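Putative exported protein (PDB 3OCJ) is of unknown function but is probably an S-adenosylmethionine-dependent methyltransferase, here crystallised with a bound palmitic acid. Local coordinates at residues Gly21-Ala26 with Phe59-Arg64; Gln28-Gln33 with Arg43-Leu48; Glu93-Val98 with Leu250-Leu255. All coordinates share one frame; numbering follows the deposited sequence. Where two conformers were deposited one is given.

Contact 1 (Gly21-Ala26 with Phe59-Arg64); sequences GMVRQA and FLLLYR. With PLM (palmitic acid), chain D.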
loop_
_atom_site.group_PDB
_atom_site.type_symbol
_atom_site.label_atom_id
_atom_site.label_comp_id
_atom_site.label_asym_id
_atom_site.label_seq_id
_atom_site.Cartn_x
_atom_site.Cartn_y
_atom_site.Cartn_z
ATOM N N GLY A 21 -6.469 9.022 23.356
ATOM C CA GLY A 21 -5.076 9.356 23.615
ATOM C C GLY A 21 -4.358 9.850 22.368
ATOM O O GLY A 21 -3.634 10.851 22.407
HETATM N N MSE A 22 -4.549 9.152 21.251
HETATM C CA MSE A 22 -3.911 9.565 20.002
HETATM C C MSE A 22 -4.409 10.931 19.539
HETATM O O MSE A 22 -3.634 11.738 19.015
HETATM C CB MSE A 22 -4.116 8.516 18.909
HETATM C CG MSE A 22 -3.529 7.161 19.270
HETATM SE SE MSE A 22 -1.598 7.161 19.670
HETATM C CE MSE A 22 -0.896 7.126 17.854
ATOM N N VAL A 23 -5.695 11.199 19.761
ATOM C CA VAL A 23 -6.272 12.494 19.417
ATOM C C VAL A 23 -5.712 13.598 20.313
ATOM O O VAL A 23 -5.374 14.678 19.829
ATOM C CB VAL A 23 -7.811 12.483 19.474
ATOM C CG1 VAL A 23 -8.366 13.894 19.323
ATOM C CG2 VAL A 23 -8.370 11.562 18.391
ATOM N N ARG A 24 -5.612 13.319 21.612
ATOM C CA ARG A 24 -5.023 14.272 22.552
ATOM C C ARG A 24 -3.597 14.640 22.149
ATOM O O ARG A 24 -3.225 15.811 22.168
ATOM C CB ARG A 24 -5.032 13.720 23.983
ATOM C CG ARG A 24 -6.418 13.594 24.604
ATOM C CD ARG A 24 -6.348 13.382 26.118
ATOM N NE ARG A 24 -5.639 12.157 26.480
ATOM C CZ ARG A 24 -6.225 10.979 26.665
ATOM N NH1 ARG A 24 -5.499 9.918 26.991
ATOM N NH2 ARG A 24 -7.538 10.860 26.524
ATOM N N GLN A 25 -2.805 13.634 21.784
ATOM C CA GLN A 25 -1.415 13.857 21.377
ATOM C C GLN A 25 -1.312 14.702 20.108
ATOM O O GLN A 25 -0.449 15.572 20.001
ATOM C CB GLN A 25 -0.681 12.525 21.208
ATOM C CG GLN A 25 -0.539 11.743 22.512
ATOM C CD GLN A 25 -0.089 10.309 22.301
ATOM O OE1 GLN A 25 0.707 10.016 21.412
ATOM N NE2 GLN A 25 -0.597 9.405 23.131
ATOM N N ALA A 26 -2.193 14.447 19.150
ATOM C CA ALA A 26 -2.206 15.229 17.923
ATOM C C ALA A 26 -2.626 16.664 18.224
ATOM O O ALA A 26 -2.073 17.613 17.656
ATOM C CB ALA A 26 -3.140 14.597 16.903
ATOM N N PHE A 59 -8.897 4.860 12.227
ATOM C CA PHE A 59 -7.982 3.736 12.067
ATOM C C PHE A 59 -6.542 4.238 11.903
ATOM O O PHE A 59 -5.606 3.700 12.503
ATOM C CB PHE A 59 -8.378 2.861 10.867
ATOM C CG PHE A 59 -7.591 1.580 10.772
ATOM C CD1 PHE A 59 -8.085 0.412 11.333
ATOM C CD2 PHE A 59 -6.355 1.553 10.157
ATOM C CE1 PHE A 59 -7.351 -0.768 11.279
ATOM C CE2 PHE A 59 -5.614 0.368 10.094
ATOM C CZ PHE A 59 -6.125 -0.793 10.659
ATOM N N LEU A 60 -6.363 5.275 11.097
ATOM C CA LEU A 60 -5.036 5.840 10.883
ATOM C C LEU A 60 -4.481 6.525 12.128
ATOM O O LEU A 60 -3.303 6.389 12.424
ATOM C CB LEU A 60 -5.058 6.815 9.709
ATOM C CG LEU A 60 -5.231 6.103 8.362
ATOM C CD1 LEU A 60 -5.593 7.096 7.267
ATOM C CD2 LEU A 60 -3.977 5.309 8.013
ATOM N N LEU A 61 -5.325 7.238 12.872
ATOM C CA LEU A 61 -4.850 7.880 14.093
ATOM C C LEU A 61 -4.349 6.825 15.072
ATOM O O LEU A 61 -3.330 7.020 15.734
ATOM C CB LEU A 61 -5.972 8.691 14.752
ATOM C CG LEU A 61 -6.246 10.040 14.081
ATOM C CD1 LEU A 61 -7.617 10.558 14.490
ATOM C CD2 LEU A 61 -5.153 11.043 14.442
ATOM N N LEU A 62 -5.078 5.714 15.150
ATOM C CA LEU A 62 -4.760 4.637 16.099
ATOM C C LEU A 62 -3.543 3.840 15.672
ATOM O O LEU A 62 -2.642 3.582 16.479
ATOM C CB LEU A 62 -5.934 3.667 16.230
ATOM C CG LEU A 62 -7.064 4.066 17.160
ATOM C CD1 LEU A 62 -8.266 3.169 16.936
ATOM C CD2 LEU A 62 -6.585 3.971 18.605
ATOM N N TYR A 63 -3.524 3.421 14.407
ATOM C CA TYR A 63 -2.573 2.398 13.967
ATOM C C TYR A 63 -1.503 2.902 13.007
ATOM O O TYR A 63 -0.523 2.201 12.739
ATOM C CB TYR A 63 -3.320 1.191 13.376
ATOM C CG TYR A 63 -4.406 0.699 14.317
ATOM C CD1 TYR A 63 -4.089 0.225 15.589
ATOM C CD2 TYR A 63 -5.747 0.742 13.948
ATOM C CE1 TYR A 63 -5.087 -0.191 16.463
ATOM C CE2 TYR A 63 -6.748 0.316 14.815
ATOM C CZ TYR A 63 -6.415 -0.145 16.061
ATOM O OH TYR A 63 -7.419 -0.563 16.921
ATOM N N ARG A 64 -1.714 4.092 12.442
ATOM C CA ARG A 64 -0.675 4.791 11.679
ATOM C C ARG A 64 -0.184 4.007 10.459
ATOM O O ARG A 64 0.960 4.124 10.030
ATOM C CB ARG A 64 0.472 5.219 12.602
ATOM C CG ARG A 64 -0.024 6.122 13.732
ATOM C CD ARG A 64 1.100 6.702 14.577
ATOM N NE ARG A 64 1.916 5.669 15.194
ATOM C CZ ARG A 64 3.184 5.431 14.873
ATOM N NH1 ARG A 64 3.852 4.469 15.490
ATOM N NH2 ARG A 64 3.787 6.156 13.942
HETATM C C1 PLM D . 0.019 1.120 2.445
HETATM O O1 PLM D . -0.281 0.674 1.319
HETATM O O2 PLM D . -0.054 0.349 3.426
HETATM C C2 PLM D . 0.457 2.559 2.658
HETATM C C3 PLM D . 0.250 3.449 1.431
HETATM C C4 PLM D . 0.460 4.901 1.860
HETATM C C5 PLM D . 0.513 5.882 0.696
HETATM C C6 PLM D . -0.822 5.993 -0.033
HETATM C C7 PLM D . -2.021 5.986 0.908
HETATM C C8 PLM D . -2.102 7.216 1.805
HETATM C C9 PLM D . -3.364 7.092 2.653
HETATM C CA PLM D . -3.817 8.416 3.249
HETATM C CB PLM D . -5.309 8.346 3.556
HETATM C CC PLM D . -5.743 9.419 4.541
HETATM C CD PLM D . -7.228 9.281 4.851
HETATM C CE PLM D . -7.611 10.248 5.966
HETATM C CF PLM D . -8.917 9.847 6.633
HETATM C CG PLM D . -10.088 9.836 5.664
#
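Met22 lies over the backbone of Leu61, has the largest share of the buried surface and also touches Leu62 and Arg64. It is deposited as selenomethionine. Its CG is turned away from its own carbonyl carbon (chi1 -60°), and the chain bends again at the next two torsions. The side chain therefore curls along helix 55-63 instead of pointing straight into it. CB, CG and CE all come near the same atom, the carbonyl oxygen of Leu61. The methyl carbon is the closest, with Met22 CE 3.2 Å from Leu61 O. Met22 CE also touches the aliphatic part of Arg64, 3.9 Å from Arg64 CD, and there the two side chains cross at about a right angle.

The two helices themselves are nearly perpendicular, with segment axes 9.4 Å apart and 87° between their directions. Both belong to the helical N-terminal part of a chain that also holds a Rossmann-like methyltransferase sheet. Arg64 has positive phi and is the first residue past the end of helix 55-63. Its guanidinium is held by Gln262 O through NH2.

The first bond of the Leu61 side chain is directed toward helix 15-33. One branch, Leu61 CD1, meets Val23 CG2 at 4.1 Å. The two side chains meet at a slant, methyl against methyl, at ordinary van der Waals distance. Leu61 also packs on Leu19, Leu48 and Leu51, so it reaches helix 41-53 as well. Leu62 adds a marginal touch, with its CD2 4.5 Å from Met22 CG. Leu60 turns to the bound palmitic acid, where Leu60 CD1 lies 3.6 Å from the ligand atom CC.

Contact 2 (Gln28-Gln33 with Arg43-Leu48); sequences QRILLQ and RQIELL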
loop_
_atom_site.group_PDB
_atom_site.type_symbol
_atom_site.label_atom_id
_atom_site.label_comp_id
_atom_site.label_asym_id
_atom_site.label_seq_id
_atom_site.Cartn_x
_atom_site.Cartn_y
_atom_site.Cartn_z
ATOM N N GLN A 28 -2.162 18.282 21.008
ATOM C CA GLN A 28 -1.044 18.949 21.660
ATOM C C GLN A 28 0.020 19.376 20.656
ATOM O O GLN A 28 0.598 20.452 20.787
ATOM C CB GLN A 28 -0.439 18.078 22.764
ATOM C CG GLN A 28 -1.151 18.214 24.100
ATOM C CD GLN A 28 -1.135 19.639 24.629
ATOM O OE1 GLN A 28 -0.241 20.424 24.310
ATOM N NE2 GLN A 28 -2.124 19.976 25.447
ATOM N N ARG A 29 0.267 18.548 19.646
ATOM C CA ARG A 29 1.242 18.895 18.621
ATOM C C ARG A 29 0.804 20.129 17.841
ATOM O O ARG A 29 1.640 20.921 17.406
ATOM C CB ARG A 29 1.492 17.715 17.676
ATOM C CG ARG A 29 2.237 16.569 18.331
ATOM C CD ARG A 29 2.757 15.569 17.305
ATOM N NE ARG A 29 1.694 14.850 16.605
ATOM C CZ ARG A 29 1.129 13.721 17.029
ATOM N NH1 ARG A 29 1.503 13.163 18.174
ATOM N NH2 ARG A 29 0.179 13.150 16.298
ATOM N N ILE A 30 -0.505 20.289 17.668
ATOM C CA ILE A 30 -1.047 21.464 16.991
ATOM C C ILE A 30 -0.874 22.702 17.868
ATOM O O ILE A 30 -0.353 23.725 17.419
ATOM C CB ILE A 30 -2.544 21.304 16.676
ATOM C CG1 ILE A 30 -2.771 20.185 15.656
ATOM C CG2 ILE A 30 -3.114 22.602 16.129
ATOM C CD1 ILE A 30 -4.240 19.804 15.523
ATOM N N LEU A 31 -1.314 22.603 19.117
ATOM C CA LEU A 31 -1.275 23.741 20.033
ATOM C C LEU A 31 0.146 24.208 20.329
ATOM O O LEU A 31 0.391 25.406 20.478
ATOM C CB LEU A 31 -1.997 23.404 21.339
ATOM C CG LEU A 31 -3.488 23.087 21.225
ATOM C CD1 LEU A 31 -4.057 22.763 22.592
ATOM C CD2 LEU A 31 -4.243 24.241 20.594
ATOM N N LEU A 32 1.077 23.264 20.415
ATOM C CA LEU A 32 2.459 23.583 20.756
ATOM C C LEU A 32 3.264 24.114 19.572
ATOM O O LEU A 32 4.213 24.877 19.757
ATOM C CB LEU A 32 3.164 22.363 21.358
ATOM C CG LEU A 32 2.683 21.890 22.733
ATOM C CD1 LEU A 32 3.409 20.617 23.151
ATOM C CD2 LEU A 32 2.867 22.984 23.776
ATOM N N GLN A 33 2.888 23.714 18.360
ATOM C CA GLN A 33 3.665 24.068 17.173
ATOM C C GLN A 33 3.057 25.223 16.370
ATOM O O GLN A 33 3.742 25.857 15.569
ATOM C CB GLN A 33 3.897 22.834 16.293
ATOM C CG GLN A 33 4.678 21.742 17.011
ATOM C CD GLN A 33 4.827 20.469 16.197
ATOM O OE1 GLN A 33 4.432 20.409 15.033
ATOM N NE2 GLN A 33 5.402 19.440 16.811
ATOM N N ARG A 43 -7.864 25.834 12.157
ATOM C CA ARG A 43 -8.090 25.017 10.973
ATOM C C ARG A 43 -7.502 23.622 11.159
ATOM O O ARG A 43 -8.117 22.628 10.784
ATOM C CB ARG A 43 -7.511 25.696 9.728
ATOM C CG ARG A 43 -7.669 24.902 8.448
ATOM C CD ARG A 43 -9.105 24.468 8.225
ATOM N NE ARG A 43 -9.301 23.928 6.881
ATOM C CZ ARG A 43 -10.419 23.346 6.459
ATOM N NH1 ARG A 43 -11.456 23.213 7.278
ATOM N NH2 ARG A 43 -10.498 22.892 5.216
ATOM N N GLN A 44 -6.319 23.551 11.761
ATOM C CA GLN A 44 -5.685 22.268 12.028
ATOM C C GLN A 44 -6.539 21.428 12.966
ATOM O O GLN A 44 -6.642 20.206 12.803
ATOM C CB GLN A 44 -4.296 22.463 12.630
ATOM C CG GLN A 44 -3.281 23.087 11.675
ATOM C CD GLN A 44 -1.971 23.377 12.367
ATOM O OE1 GLN A 44 -1.431 22.524 13.078
ATOM N NE2 GLN A 44 -1.459 24.597 12.186
ATOM N N ILE A 45 -7.149 22.085 13.946
ATOM C CA ILE A 45 -8.018 21.397 14.890
ATOM C C ILE A 45 -9.249 20.866 14.161
ATOM O O ILE A 45 -9.712 19.759 14.439
ATOM C CB ILE A 45 -8.413 22.325 16.056
ATOM C CG1 ILE A 45 -7.201 22.557 16.961
ATOM C CG2 ILE A 45 -9.577 21.742 16.845
ATOM C CD1 ILE A 45 -7.449 23.532 18.095
ATOM N N GLU A 46 -9.755 21.641 13.206
ATOM C CA GLU A 46 -10.858 21.177 12.369
ATOM C C GLU A 46 -10.458 19.957 11.539
ATOM O O GLU A 46 -11.244 19.026 11.366
ATOM C CB GLU A 46 -11.359 22.294 11.450
ATOM C CG GLU A 46 -11.967 23.484 12.173
ATOM C CD GLU A 46 -12.465 24.552 11.212
ATOM O OE1 GLU A 46 -12.174 24.452 9.998
ATOM O OE2 GLU A 46 -13.145 25.495 11.671
ATOM N N LEU A 47 -9.238 19.968 11.014
ATOM C CA LEU A 47 -8.748 18.828 10.252
ATOM C C LEU A 47 -8.655 17.587 11.141
ATOM O O LEU A 47 -9.061 16.494 10.743
ATOM C CB LEU A 47 -7.387 19.138 9.620
ATOM C CG LEU A 47 -7.330 20.281 8.605
ATOM C CD1 LEU A 47 -5.932 20.393 8.026
ATOM C CD2 LEU A 47 -8.357 20.076 7.497
ATOM N N LEU A 48 -8.126 17.761 12.345
ATOM C CA LEU A 48 -8.030 16.660 13.299
ATOM C C LEU A 48 -9.418 16.095 13.615
ATOM O O LEU A 48 -9.601 14.876 13.685
ATOM C CB LEU A 48 -7.309 17.111 14.573
ATOM C CG LEU A 48 -7.188 16.089 15.709
ATOM C CD1 LEU A 48 -6.493 14.815 15.230
ATOM C CD2 LEU A 48 -6.431 16.689 16.878
#
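Ile30 packs across Gln44 where helices 15-33 and 41-53 run side by side. The two follow each other in the chain and form an antiparallel helical hairpin. Their segment axes are 10.0 Å apart, with 171° between their directions.

The tight part is built round Ile30, whose side chain enters the groove between Gln44, Ile45 and Leu48. Ile30 and Gln44 lie alongside each other, pointing opposite ways. The branch methyl Ile30 CG2 is 3.5 Å from Gln44 OE1 and 3.7 Å from Gln44 CB. The longer arm of Ile30 is extended (chi2 169°), and this carries its end methyl up to the partner backbone. Ile30 CD1 rests 3.7 Å from Gln44 O. It also meets the side chain of Leu48, with Leu48 CD2 4.0 Å from Ile30 CD1.

The amide of Gln44 is buried beside these methyls, and its polar atoms are satisfied outside the contact. NE2 donates to the backbone oxygens of Phe39 and Gly34, in the link between the helices. OE1 receives a weak hydrogen bond from Arg259. Gln44 thus ties the link to the second helix while its aliphatic part packs on Ile30. Leu260 of helix 247-261 also touches Ile30.

The solvent side is looser. Leu31 is exposed, and only the end of its side chain swings over to Ile45. The two side chains meet at their methyls, not along their lengths. Ile45 is used twice: its CG1 lies 4.2 Å from Ile30 CG2 on the inner side, while on the solvent side Ile45 CD1 is 4.1 Å from Leu31 CD2.

Contact 3 (Glu93-Val98 with Leu250-Leu255); sequences ERLPAV and LQLQQL. With PLM (palmitic acid), chain D.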
loop_
_atom_site.group_PDB
_atom_site.type_symbol
_atom_site.label_atom_id
_atom_site.label_comp_id
_atom_site.label_asym_id
_atom_site.label_seq_id
_atom_site.Cartn_x
_atom_site.Cartn_y
_atom_site.Cartn_z
ATOM N N GLU A 93 -9.932 11.680 -1.879
ATOM C CA GLU A 93 -9.936 12.005 -3.307
ATOM C C GLU A 93 -8.887 12.996 -3.777
ATOM O O GLU A 93 -8.641 13.104 -4.986
ATOM C CB GLU A 93 -11.331 12.478 -3.743
ATOM C CG GLU A 93 -12.365 11.375 -3.659
ATOM C CD GLU A 93 -13.760 11.813 -4.046
ATOM O OE1 GLU A 93 -13.943 12.972 -4.501
ATOM O OE2 GLU A 93 -14.670 10.965 -3.920
ATOM N N ARG A 94 -8.271 13.726 -2.863
ATOM C CA ARG A 94 -7.372 14.800 -3.278
ATOM C C ARG A 94 -5.921 14.679 -2.809
ATOM O O ARG A 94 -5.030 15.286 -3.398
ATOM C CB ARG A 94 -7.950 16.158 -2.895
ATOM C CG ARG A 94 -9.295 16.420 -3.548
ATOM C CD ARG A 94 -9.880 17.746 -3.118
ATOM N NE ARG A 94 -9.054 18.874 -3.534
ATOM C CZ ARG A 94 -9.283 20.132 -3.170
ATOM N NH1 ARG A 94 -10.311 20.418 -2.380
ATOM N NH2 ARG A 94 -8.484 21.102 -3.590
ATOM N N LEU A 95 -5.660 13.907 -1.760
ATOM C CA LEU A 95 -4.288 13.816 -1.273
ATOM C C LEU A 95 -3.402 13.200 -2.350
ATOM O O LEU A 95 -3.735 12.158 -2.903
ATOM C CB LEU A 95 -4.218 13.004 0.017
ATOM C CG LEU A 95 -5.058 13.562 1.168
ATOM C CD1 LEU A 95 -4.902 12.659 2.387
ATOM C CD2 LEU A 95 -4.659 14.994 1.505
ATOM N N PRO A 96 -2.280 13.851 -2.662
ATOM C CA PRO A 96 -1.434 13.325 -3.742
ATOM C C PRO A 96 -1.049 11.849 -3.562
ATOM O O PRO A 96 -1.085 11.109 -4.549
ATOM C CB PRO A 96 -0.204 14.232 -3.683
ATOM C CG PRO A 96 -0.777 15.557 -3.239
ATOM C CD PRO A 96 -1.815 15.168 -2.197
ATOM N N ALA A 97 -0.701 11.419 -2.351
ATOM C CA ALA A 97 -0.311 10.027 -2.156
ATOM C C ALA A 97 -1.472 9.050 -2.382
ATOM O O ALA A 97 -1.271 7.909 -2.811
ATOM C CB ALA A 97 0.293 9.832 -0.774
ATOM N N VAL A 98 -2.697 9.491 -2.090
ATOM C CA VAL A 98 -3.852 8.634 -2.324
ATOM C C VAL A 98 -4.089 8.502 -3.829
ATOM O O VAL A 98 -4.381 7.404 -4.328
ATOM C CB VAL A 98 -5.124 9.185 -1.623
ATOM C CG1 VAL A 98 -6.349 8.359 -1.999
ATOM C CG2 VAL A 98 -4.926 9.185 -0.103
ATOM N N LEU A 250 -1.021 19.153 -1.614
ATOM C CA LEU A 250 0.210 18.653 -1.013
ATOM C C LEU A 250 0.426 19.247 0.386
ATOM O O LEU A 250 0.795 18.532 1.324
ATOM C CB LEU A 250 1.424 18.932 -1.912
ATOM C CG LEU A 250 2.747 18.434 -1.338
ATOM C CD1 LEU A 250 2.744 16.917 -1.129
ATOM C CD2 LEU A 250 3.893 18.842 -2.260
ATOM N N GLN A 251 0.201 20.554 0.535
ATOM C CA GLN A 251 0.324 21.184 1.847
ATOM C C GLN A 251 -0.622 20.519 2.839
ATOM O O GLN A 251 -0.246 20.228 3.976
ATOM C CB GLN A 251 0.016 22.682 1.774
ATOM C CG GLN A 251 1.056 23.485 1.018
ATOM C CD GLN A 251 0.747 24.971 1.005
ATOM O OE1 GLN A 251 -0.386 25.380 0.745
ATOM N NE2 GLN A 251 1.757 25.788 1.283
ATOM N N LEU A 252 -1.850 20.274 2.398
ATOM C CA LEU A 252 -2.831 19.580 3.229
ATOM C C LEU A 252 -2.307 18.203 3.661
ATOM O O LEU A 252 -2.320 17.864 4.846
ATOM C CB LEU A 252 -4.163 19.455 2.492
ATOM C CG LEU A 252 -5.253 18.654 3.213
ATOM C CD1 LEU A 252 -5.715 19.368 4.480
ATOM C CD2 LEU A 252 -6.440 18.372 2.296
ATOM N N GLN A 253 -1.846 17.414 2.698
ATOM C CA GLN A 253 -1.293 16.101 3.001
ATOM C C GLN A 253 -0.133 16.179 3.988
ATOM O O GLN A 253 -0.052 15.390 4.929
ATOM C CB GLN A 253 -0.824 15.422 1.724
ATOM C CG GLN A 253 -0.132 14.110 1.993
ATOM C CD GLN A 253 0.249 13.433 0.713
ATOM O OE1 GLN A 253 -0.618 13.027 -0.058
ATOM N NE2 GLN A 253 1.547 13.294 0.479
ATOM N N GLN A 254 0.758 17.141 3.790
ATOM C CA GLN A 254 1.915 17.264 4.661
ATOM C C GLN A 254 1.516 17.546 6.107
ATOM O O GLN A 254 2.117 17.010 7.036
ATOM C CB GLN A 254 2.856 18.349 4.147
ATOM C CG GLN A 254 3.498 17.971 2.829
ATOM C CD GLN A 254 4.251 19.116 2.201
ATOM O OE1 GLN A 254 3.931 20.283 2.426
ATOM N NE2 GLN A 254 5.258 18.787 1.403
ATOM N N LEU A 255 0.511 18.393 6.297
ATOM C CA LEU A 255 0.045 18.705 7.642
ATOM C C LEU A 255 -0.615 17.474 8.242
ATOM O O LEU A 255 -0.315 17.077 9.376
ATOM C CB LEU A 255 -0.942 19.873 7.599
ATOM C CG LEU A 255 -1.504 20.289 8.960
ATOM C CD1 LEU A 255 -0.389 20.741 9.896
ATOM C CD2 LEU A 255 -2.532 21.391 8.770
HETATM C C1 PLM D . 0.019 1.120 2.445
HETATM O O1 PLM D . -0.281 0.674 1.319
HETATM O O2 PLM D . -0.054 0.349 3.426
HETATM C C2 PLM D . 0.457 2.559 2.658
HETATM C C3 PLM D . 0.250 3.449 1.431
HETATM C C4 PLM D . 0.460 4.901 1.860
HETATM C C5 PLM D . 0.513 5.882 0.696
HETATM C C6 PLM D . -0.822 5.993 -0.033
HETATM C C7 PLM D . -2.021 5.986 0.908
HETATM C C8 PLM D . -2.102 7.216 1.805
HETATM C C9 PLM D . -3.364 7.092 2.653
HETATM C CA PLM D . -3.817 8.416 3.249
HETATM C CB PLM D . -5.309 8.346 3.556
HETATM C CC PLM D . -5.743 9.419 4.541
HETATM C CD PLM D . -7.228 9.281 4.851
HETATM C CE PLM D . -7.611 10.248 5.966
HETATM C CF PLM D . -8.917 9.847 6.633
HETATM C CG PLM D . -10.088 9.836 5.664
#
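Gln253 uses its side-chain oxygen to accept a hydrogen bond from a backbone N-H in the first turn of a helix more than 150 residues earlier in the chain. Ala97 N donates to Gln253 OE1 at 2.8 Å, and the bond is nearly straight, with an N-H...O angle of 173°. The donor lies in the plane of the amide and uses a lone pair of OE1. Gln253 gets there by a straight reach: CG is anti to the backbone N (chi1 175°), and the chain stays extended beyond it.

The partner site is a break between two helices. Leu95 holds the N-cap position, and helix 96-115 starts after it. Pro96 N, 3.2 Å from Gln253 OE1, has no hydrogen to share, so that approach is packing alone. The positive start of the helix probably polarises the Gln253 amide and strengthens the bond.

Apolar contacts of Leu95 and Pro96 accompany the bond. Leu95 crosses Gln253, and its CD2 lies 3.8 Å from Gln253 CA. The same methyl meets Leu252, with Leu95 CD2 3.9 Å from Leu252 CD2. Pro96 covers the backbone of Leu250, where Pro96 CG is 3.9 Å from Leu250 CA. Arg94 adds a salt bridge to Asp249, just before the second segment.

The residues after the break line the lipid. Ala97 O is 3.4 Å from C6 of the palmitic acid, and Val98 CG2 is 3.6 Å from the ligand carbon CA. Helix 247-261 is packed in turn on helix 41-53, where Leu252 and Leu255 touch Leu47. Helix 96-115 leads on to strand 121-124, which lies between strands 145-150 and 188-192 in the methyltransferase-type sheet.

In the fold
Contacts 1 and 2 share helix 15-33, and their centres are 13 Å apart. Contact 2 is nested in the loop that contact 1 closes. Leu48 joins them: its CD1 lies 3.8 Å from Ala26 CB. Contacts 2 and 3 have centres 17 Å apart and also touch, with Gln44 CG 3.4 Å from Leu255 CD2. Contacts 1 and 3 do not meet; their nearest atoms are about 7 Å apart. Both instead reach the bound palmitic acid, through Leu60 in contact 1 and through Leu95, Ala97 and Val98 in contact 3. Tyr199 hydrogen-bonds the lipid. In contact 2, the side chain of Leu48 is about 10 Å from the bound palmitic acid.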